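Local coordinates for TarM (Staphylococcus aureus subsp. aureus 21178, PDB 4X7R), which belongs to the GT-B class of glycosyltransferases, with two Rossmann-like domains facing each other across a ligand-binding cleft, at residues E297-H309 with Y478-L490. The protein carries 1 engineered substitution. Sequence-based numbering, arbitrary orientation.
Sequences ENIFTISNFVKIH and YSTESILEKWLNL. With 3YW ((2S)-2,3-dihydroxypropyl 2-acetamido-2-deoxy-alpha-D-glucopyranoside), chain F.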
loop_
_atom_site.group_PDB
_atom_site.type_symbol
_atom_site.label_atom_id
_atom_site.label_comp_id
_atom_site.label_asym_id
_atom_site.label_seq_id
_atom_site.Cartn_x
_atom_site.Cartn_y
_atom_site.Cartn_z
ATOM N N GLU A 297 17.280 20.422 -9.758
ATOM C CA GLU A 297 18.489 19.651 -10.061
ATOM C C GLU A 297 18.604 18.342 -9.264
ATOM O O GLU A 297 19.076 17.338 -9.817
ATOM C CB GLU A 297 19.738 20.518 -9.847
ATOM C CG GLU A 297 20.015 21.479 -10.998
ATOM C CD GLU A 297 21.010 22.592 -10.726
ATOM O OE1 GLU A 297 21.356 22.815 -9.542
ATOM O OE2 GLU A 297 21.411 23.275 -11.697
ATOM N N ASN A 298 18.152 18.360 -7.976
ATOM C CA ASN A 298 18.204 17.267 -6.991
ATOM C C ASN A 298 17.359 16.022 -7.297
ATOM O O ASN A 298 16.681 15.523 -6.396
ATOM C CB ASN A 298 17.818 17.810 -5.603
ATOM C CG ASN A 298 18.954 18.256 -4.732
ATOM O OD1 ASN A 298 20.102 18.362 -5.155
ATOM N ND2 ASN A 298 18.641 18.551 -3.484
ATOM N N ILE A 299 17.433 15.502 -8.520
ATOM C CA ILE A 299 16.728 14.308 -8.976
ATOM C C ILE A 299 17.771 13.218 -9.186
ATOM O O ILE A 299 18.733 13.416 -9.924
ATOM C CB ILE A 299 15.900 14.587 -10.277
ATOM C CG1 ILE A 299 15.081 15.908 -10.193
ATOM C CG2 ILE A 299 15.041 13.376 -10.665
ATOM C CD1 ILE A 299 13.934 16.026 -9.033
ATOM N N PHE A 300 17.589 12.087 -8.536
ATOM C CA PHE A 300 18.550 11.002 -8.613
ATOM C C PHE A 300 17.859 9.720 -8.998
ATOM O O PHE A 300 16.729 9.492 -8.581
ATOM C CB PHE A 300 19.273 10.844 -7.244
ATOM C CG PHE A 300 19.941 12.114 -6.762
ATOM C CD1 PHE A 300 21.145 12.543 -7.320
ATOM C CD2 PHE A 300 19.352 12.901 -5.771
ATOM C CE1 PHE A 300 21.764 13.715 -6.868
ATOM C CE2 PHE A 300 19.971 14.069 -5.318
ATOM C CZ PHE A 300 21.164 14.476 -5.875
ATOM N N THR A 301 18.500 8.915 -9.852
ATOM C CA THR A 301 17.940 7.637 -10.243
ATOM C C THR A 301 18.499 6.575 -9.325
ATOM O O THR A 301 19.720 6.441 -9.206
ATOM C CB THR A 301 18.257 7.293 -11.703
ATOM O OG1 THR A 301 17.579 8.211 -12.559
ATOM C CG2 THR A 301 17.861 5.851 -12.060
ATOM N N ILE A 302 17.617 5.853 -8.635
ATOM C CA ILE A 302 18.033 4.704 -7.832
ATOM C C ILE A 302 16.947 3.656 -8.038
ATOM O O ILE A 302 15.825 3.877 -7.625
ATOM C CB ILE A 302 18.310 4.982 -6.304
ATOM C CG1 ILE A 302 19.250 6.165 -6.063
ATOM C CG2 ILE A 302 18.844 3.709 -5.605
ATOM C CD1 ILE A 302 19.515 6.477 -4.570
ATOM N N SER A 303 17.268 2.537 -8.656
ATOM C CA SER A 303 16.344 1.412 -8.861
ATOM C C SER A 303 15.866 0.870 -7.513
ATOM O O SER A 303 16.589 0.967 -6.519
ATOM C CB SER A 303 17.082 0.258 -9.547
ATOM O OG SER A 303 16.312 -0.938 -9.575
ATOM N N ASN A 304 14.699 0.203 -7.511
ATOM C CA ASN A 304 14.266 -0.538 -6.327
ATOM C C ASN A 304 15.289 -1.651 -6.152
ATOM O O ASN A 304 15.832 -2.157 -7.157
ATOM C CB ASN A 304 12.937 -1.253 -6.583
ATOM C CG ASN A 304 11.732 -0.386 -6.439
ATOM O OD1 ASN A 304 11.586 0.316 -5.443
ATOM N ND2 ASN A 304 10.872 -0.394 -7.456
ATOM N N PHE A 305 15.518 -2.075 -4.889
ATOM C CA PHE A 305 16.374 -3.220 -4.632
ATOM C C PHE A 305 15.640 -4.438 -5.191
ATOM O O PHE A 305 14.405 -4.468 -5.197
ATOM C CB PHE A 305 16.590 -3.414 -3.132
ATOM C CG PHE A 305 17.675 -2.571 -2.501
ATOM C CD1 PHE A 305 19.023 -2.883 -2.688
ATOM C CD2 PHE A 305 17.348 -1.480 -1.697
ATOM C CE1 PHE A 305 20.027 -2.140 -2.046
ATOM C CE2 PHE A 305 18.350 -0.734 -1.064
ATOM C CZ PHE A 305 19.684 -1.082 -1.231
ATOM N N VAL A 306 16.385 -5.430 -5.647
ATOM C CA VAL A 306 15.816 -6.645 -6.213
ATOM C C VAL A 306 16.229 -7.870 -5.387
ATOM O O VAL A 306 17.391 -7.990 -4.976
ATOM C CB VAL A 306 16.107 -6.770 -7.748
ATOM C CG1 VAL A 306 17.541 -7.180 -8.036
ATOM C CG2 VAL A 306 15.175 -7.749 -8.391
ATOM N N LYS A 307 15.260 -8.737 -5.086
ATOM C CA LYS A 307 15.516 -9.940 -4.302
ATOM C C LYS A 307 15.696 -11.098 -5.253
ATOM O O LYS A 307 14.729 -11.559 -5.857
ATOM C CB LYS A 307 14.381 -10.202 -3.295
ATOM C CG LYS A 307 14.705 -11.299 -2.274
ATOM C CD LYS A 307 13.468 -11.720 -1.462
ATOM C CE LYS A 307 13.154 -10.922 -0.205
ATOM N NZ LYS A 307 14.194 -11.096 0.849
ATOM N N ILE A 308 16.943 -11.523 -5.428
ATOM C CA ILE A 308 17.270 -12.644 -6.293
ATOM C C ILE A 308 17.369 -13.902 -5.447
ATOM O O ILE A 308 18.357 -14.130 -4.743
ATOM C CB ILE A 308 18.486 -12.408 -7.230
ATOM C CG1 ILE A 308 18.212 -11.227 -8.192
ATOM C CG2 ILE A 308 18.807 -13.686 -8.048
ATOM C CD1 ILE A 308 19.386 -10.363 -8.480
ATOM N N HIS A 309 16.301 -14.693 -5.479
ATOM C CA HIS A 309 16.239 -15.965 -4.772
ATOM C C HIS A 309 16.673 -17.026 -5.794
ATOM O O HIS A 309 17.290 -16.680 -6.804
ATOM C CB HIS A 309 14.805 -16.206 -4.254
ATOM C CG HIS A 309 13.763 -15.943 -5.293
ATOM N ND1 HIS A 309 13.535 -16.875 -6.296
ATOM C CD2 HIS A 309 12.970 -14.879 -5.514
ATOM C CE1 HIS A 309 12.610 -16.359 -7.078
ATOM N NE2 HIS A 309 12.231 -15.171 -6.650
ATOM N N TYR A 478 20.882 -5.100 -11.783
ATOM C CA TYR A 478 20.282 -4.629 -10.538
ATOM C C TYR A 478 20.984 -5.160 -9.275
ATOM O O TYR A 478 20.325 -5.594 -8.315
ATOM C CB TYR A 478 18.778 -4.955 -10.531
ATOM C CG TYR A 478 18.038 -4.301 -11.662
ATOM C CD1 TYR A 478 17.601 -2.985 -11.560
ATOM C CD2 TYR A 478 17.903 -4.939 -12.894
ATOM C CE1 TYR A 478 17.002 -2.334 -12.636
ATOM C CE2 TYR A 478 17.266 -4.310 -13.965
ATOM C CZ TYR A 478 16.786 -3.021 -13.815
ATOM O OH TYR A 478 16.196 -2.386 -14.869
ATOM N N SER A 479 22.325 -5.098 -9.255
ATOM C CA SER A 479 23.069 -5.593 -8.095
ATOM C C SER A 479 22.734 -4.786 -6.840
ATOM O O SER A 479 22.602 -3.569 -6.902
ATOM C CB SER A 479 24.571 -5.601 -8.366
ATOM O OG SER A 479 25.131 -4.310 -8.227
ATOM N N THR A 480 22.577 -5.481 -5.721
ATOM C CA THR A 480 22.287 -4.908 -4.404
ATOM C C THR A 480 23.407 -3.930 -4.032
ATOM O O THR A 480 23.131 -2.863 -3.471
ATOM C CB THR A 480 22.197 -6.054 -3.395
ATOM O OG1 THR A 480 21.044 -6.818 -3.741
ATOM C CG2 THR A 480 22.076 -5.576 -1.974
ATOM N N GLU A 481 24.668 -4.283 -4.420
ATOM C CA GLU A 481 25.864 -3.480 -4.134
ATOM C C GLU A 481 25.808 -2.124 -4.783
ATOM O O GLU A 481 26.043 -1.133 -4.092
ATOM C CB GLU A 481 27.176 -4.193 -4.533
ATOM C CG GLU A 481 27.467 -5.457 -3.742
ATOM C CD GLU A 481 26.948 -6.757 -4.335
ATOM O OE1 GLU A 481 26.069 -6.727 -5.231
ATOM O OE2 GLU A 481 27.453 -7.821 -3.910
ATOM N N SER A 482 25.482 -2.062 -6.088
ATOM C CA SER A 482 25.434 -0.781 -6.783
ATOM C C SER A 482 24.301 0.117 -6.230
ATOM O O SER A 482 24.490 1.325 -6.124
ATOM C CB SER A 482 25.272 -0.973 -8.283
ATOM O OG SER A 482 24.066 -1.667 -8.560
ATOM N N ILE A 483 23.133 -0.479 -5.909
ATOM C CA ILE A 483 21.957 0.229 -5.395
ATOM C C ILE A 483 22.249 0.786 -4.023
ATOM O O ILE A 483 22.038 1.974 -3.794
ATOM C CB ILE A 483 20.645 -0.608 -5.509
ATOM C CG1 ILE A 483 20.304 -0.834 -7.008
ATOM C CG2 ILE A 483 19.480 0.106 -4.793
ATOM C CD1 ILE A 483 19.357 -2.024 -7.328
ATOM N N LEU A 484 22.813 -0.050 -3.129
ATOM C CA LEU A 484 23.213 0.384 -1.794
ATOM C C LEU A 484 24.287 1.479 -1.871
ATOM O O LEU A 484 24.188 2.452 -1.159
ATOM C CB LEU A 484 23.729 -0.812 -1.004
ATOM C CG LEU A 484 24.272 -0.544 0.369
ATOM C CD1 LEU A 484 23.127 -0.076 1.366
ATOM C CD2 LEU A 484 25.021 -1.750 0.863
ATOM N N GLU A 485 25.266 1.359 -2.761
ATOM C CA GLU A 485 26.287 2.406 -2.932
ATOM C C GLU A 485 25.688 3.723 -3.433
ATOM O O GLU A 485 26.169 4.772 -3.037
ATOM C CB GLU A 485 27.396 1.939 -3.861
ATOM C CG GLU A 485 28.322 0.920 -3.211
ATOM C CD GLU A 485 29.040 0.055 -4.238
ATOM O OE1 GLU A 485 29.190 0.499 -5.400
ATOM O OE2 GLU A 485 29.424 -1.085 -3.891
ATOM N N LYS A 486 24.623 3.669 -4.275
ATOM C CA LYS A 486 23.912 4.853 -4.743
ATOM C C LYS A 486 23.261 5.607 -3.599
ATOM O O LYS A 486 23.352 6.836 -3.569
ATOM C CB LYS A 486 22.881 4.520 -5.835
ATOM C CG LYS A 486 23.572 4.374 -7.199
ATOM C CD LYS A 486 22.650 3.688 -8.196
ATOM C CE LYS A 486 23.394 3.458 -9.504
ATOM N NZ LYS A 486 22.435 3.313 -10.618
ATOM N N TRP A 487 22.622 4.884 -2.663
ATOM C CA TRP A 487 22.002 5.464 -1.476
ATOM C C TRP A 487 23.065 6.044 -0.554
ATOM O O TRP A 487 22.882 7.156 -0.061
ATOM C CB TRP A 487 21.185 4.400 -0.696
ATOM C CG TRP A 487 19.805 4.154 -1.254
ATOM C CD1 TRP A 487 19.351 3.012 -1.850
ATOM C CD2 TRP A 487 18.684 5.064 -1.210
ATOM N NE1 TRP A 487 18.023 3.156 -2.196
ATOM C CE2 TRP A 487 17.589 4.405 -1.807
ATOM C CE3 TRP A 487 18.514 6.376 -0.745
ATOM C CZ2 TRP A 487 16.316 4.997 -1.888
ATOM C CZ3 TRP A 487 17.263 6.970 -0.841
ATOM C CH2 TRP A 487 16.181 6.284 -1.405
ATOM N N LEU A 488 24.147 5.280 -0.289
ATOM C CA LEU A 488 25.277 5.684 0.581
ATOM C C LEU A 488 25.996 6.943 0.060
ATOM O O LEU A 488 26.372 7.799 0.853
ATOM C CB LEU A 488 26.268 4.511 0.822
ATOM C CG LEU A 488 25.746 3.390 1.739
ATOM C CD1 LEU A 488 26.817 2.328 1.986
ATOM C CD2 LEU A 488 25.336 3.931 3.114
ATOM N N ASN A 489 26.114 7.074 -1.262
ATOM C CA ASN A 489 26.677 8.245 -1.935
ATOM C C ASN A 489 25.915 9.540 -1.519
ATOM O O ASN A 489 26.553 10.550 -1.230
ATOM C CB ASN A 489 26.610 8.044 -3.452
ATOM C CG ASN A 489 27.202 9.181 -4.245
ATOM O OD1 ASN A 489 28.336 9.603 -4.016
ATOM N ND2 ASN A 489 26.421 9.725 -5.157
ATOM N N LEU A 490 24.571 9.478 -1.442
ATOM C CA LEU A 490 23.702 10.588 -1.000
ATOM C C LEU A 490 23.805 10.834 0.500
ATOM O O LEU A 490 23.967 11.984 0.916
ATOM C CB LEU A 490 22.225 10.336 -1.374
ATOM C CG LEU A 490 21.907 10.255 -2.851
ATOM C CD1 LEU A 490 20.424 9.956 -3.073
ATOM C CD2 LEU A 490 22.335 11.547 -3.600
HETATM O O3A 3YW F . 0.741 5.028 -5.677
HETATM C C4A 3YW F . 3.158 2.164 -5.692
HETATM C C5A 3YW F . 1.956 2.993 -6.071
HETATM O O5 3YW F . 5.961 1.450 -6.739
HETATM C C6A 3YW F . 1.929 4.321 -5.355
HETATM C C5 3YW F . 6.617 0.247 -7.162
HETATM C C6 3YW F . 7.801 0.059 -6.243
HETATM C C4 3YW F . 6.972 0.381 -8.641
HETATM O O6 3YW F . 8.695 1.161 -6.296
HETATM C C3 3YW F . 5.674 0.436 -9.441
HETATM O O4 3YW F . 7.730 -0.746 -9.068
HETATM O O3 3YW F . 5.922 0.589 -10.838
HETATM O O7 3YW F . 3.394 3.093 -10.807
HETATM C C7 3YW F . 2.841 2.086 -10.376
HETATM C C8 3YW F . 1.507 1.632 -10.886
HETATM N N2 3YW F . 3.395 1.323 -9.432
HETATM C C2 3YW F . 4.743 1.534 -8.927
HETATM C C1 3YW F . 4.733 1.739 -7.401
HETATM O O1 3YW F . 3.597 1.279 -6.725
HETATM O O2 3YW F . 0.772 2.256 -5.766
HETATM O O HOH W 1 21.490 5.694 -11.096
HETATM O O HOH W 2 16.498 1.638 -3.656
HETATM O O HOH W 3 20.046 2.077 -9.871
HETATM O O HOH W 4 19.061 -5.211 -5.746
#
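I302 and F305 press against I483 and W487 where, as in other GT-B glycosyltransferases, the C-terminal helix returns to the N-terminal Rossmann-like domain. Helix 480-492 lies along edge strand 299-301 and the interdomain linker that follows it. The tight part is apolar. CD1 of I302 sits over one face of the indole, 3.9 Å from the centroid of the W487 five-membered ring, while I302 CG2, anti to the backbone N, lies 3.7 Å from I483 CG2. I483 CG2 in turn centres on one face of the F305 ring, 3.6 Å from its centroid, and the edge of that phenyl meets T480 O. F305 and W487 are nearly parallel (planes at 20°) but slid apart; F29 of helix 17-31 packs edge-to-face on the indole. L490 CD2 stands almost on the normal of the F300 ring.

The looser side is bridged by water. The extended chain of exposed K486 runs across the linker, and its NZ donates to two waters, one held by T301 O and the other by S303 N. At the helix start, a further water accepts from V306 N and donates to Y478 O. N304 turns away from the helix toward the bound 3YW, where its side chain makes weak hydrogen bonds to O6. Between linker and indole, one water donates to S303 O and accepts from W487 NE1, 2.6 Å away and in the indole plane.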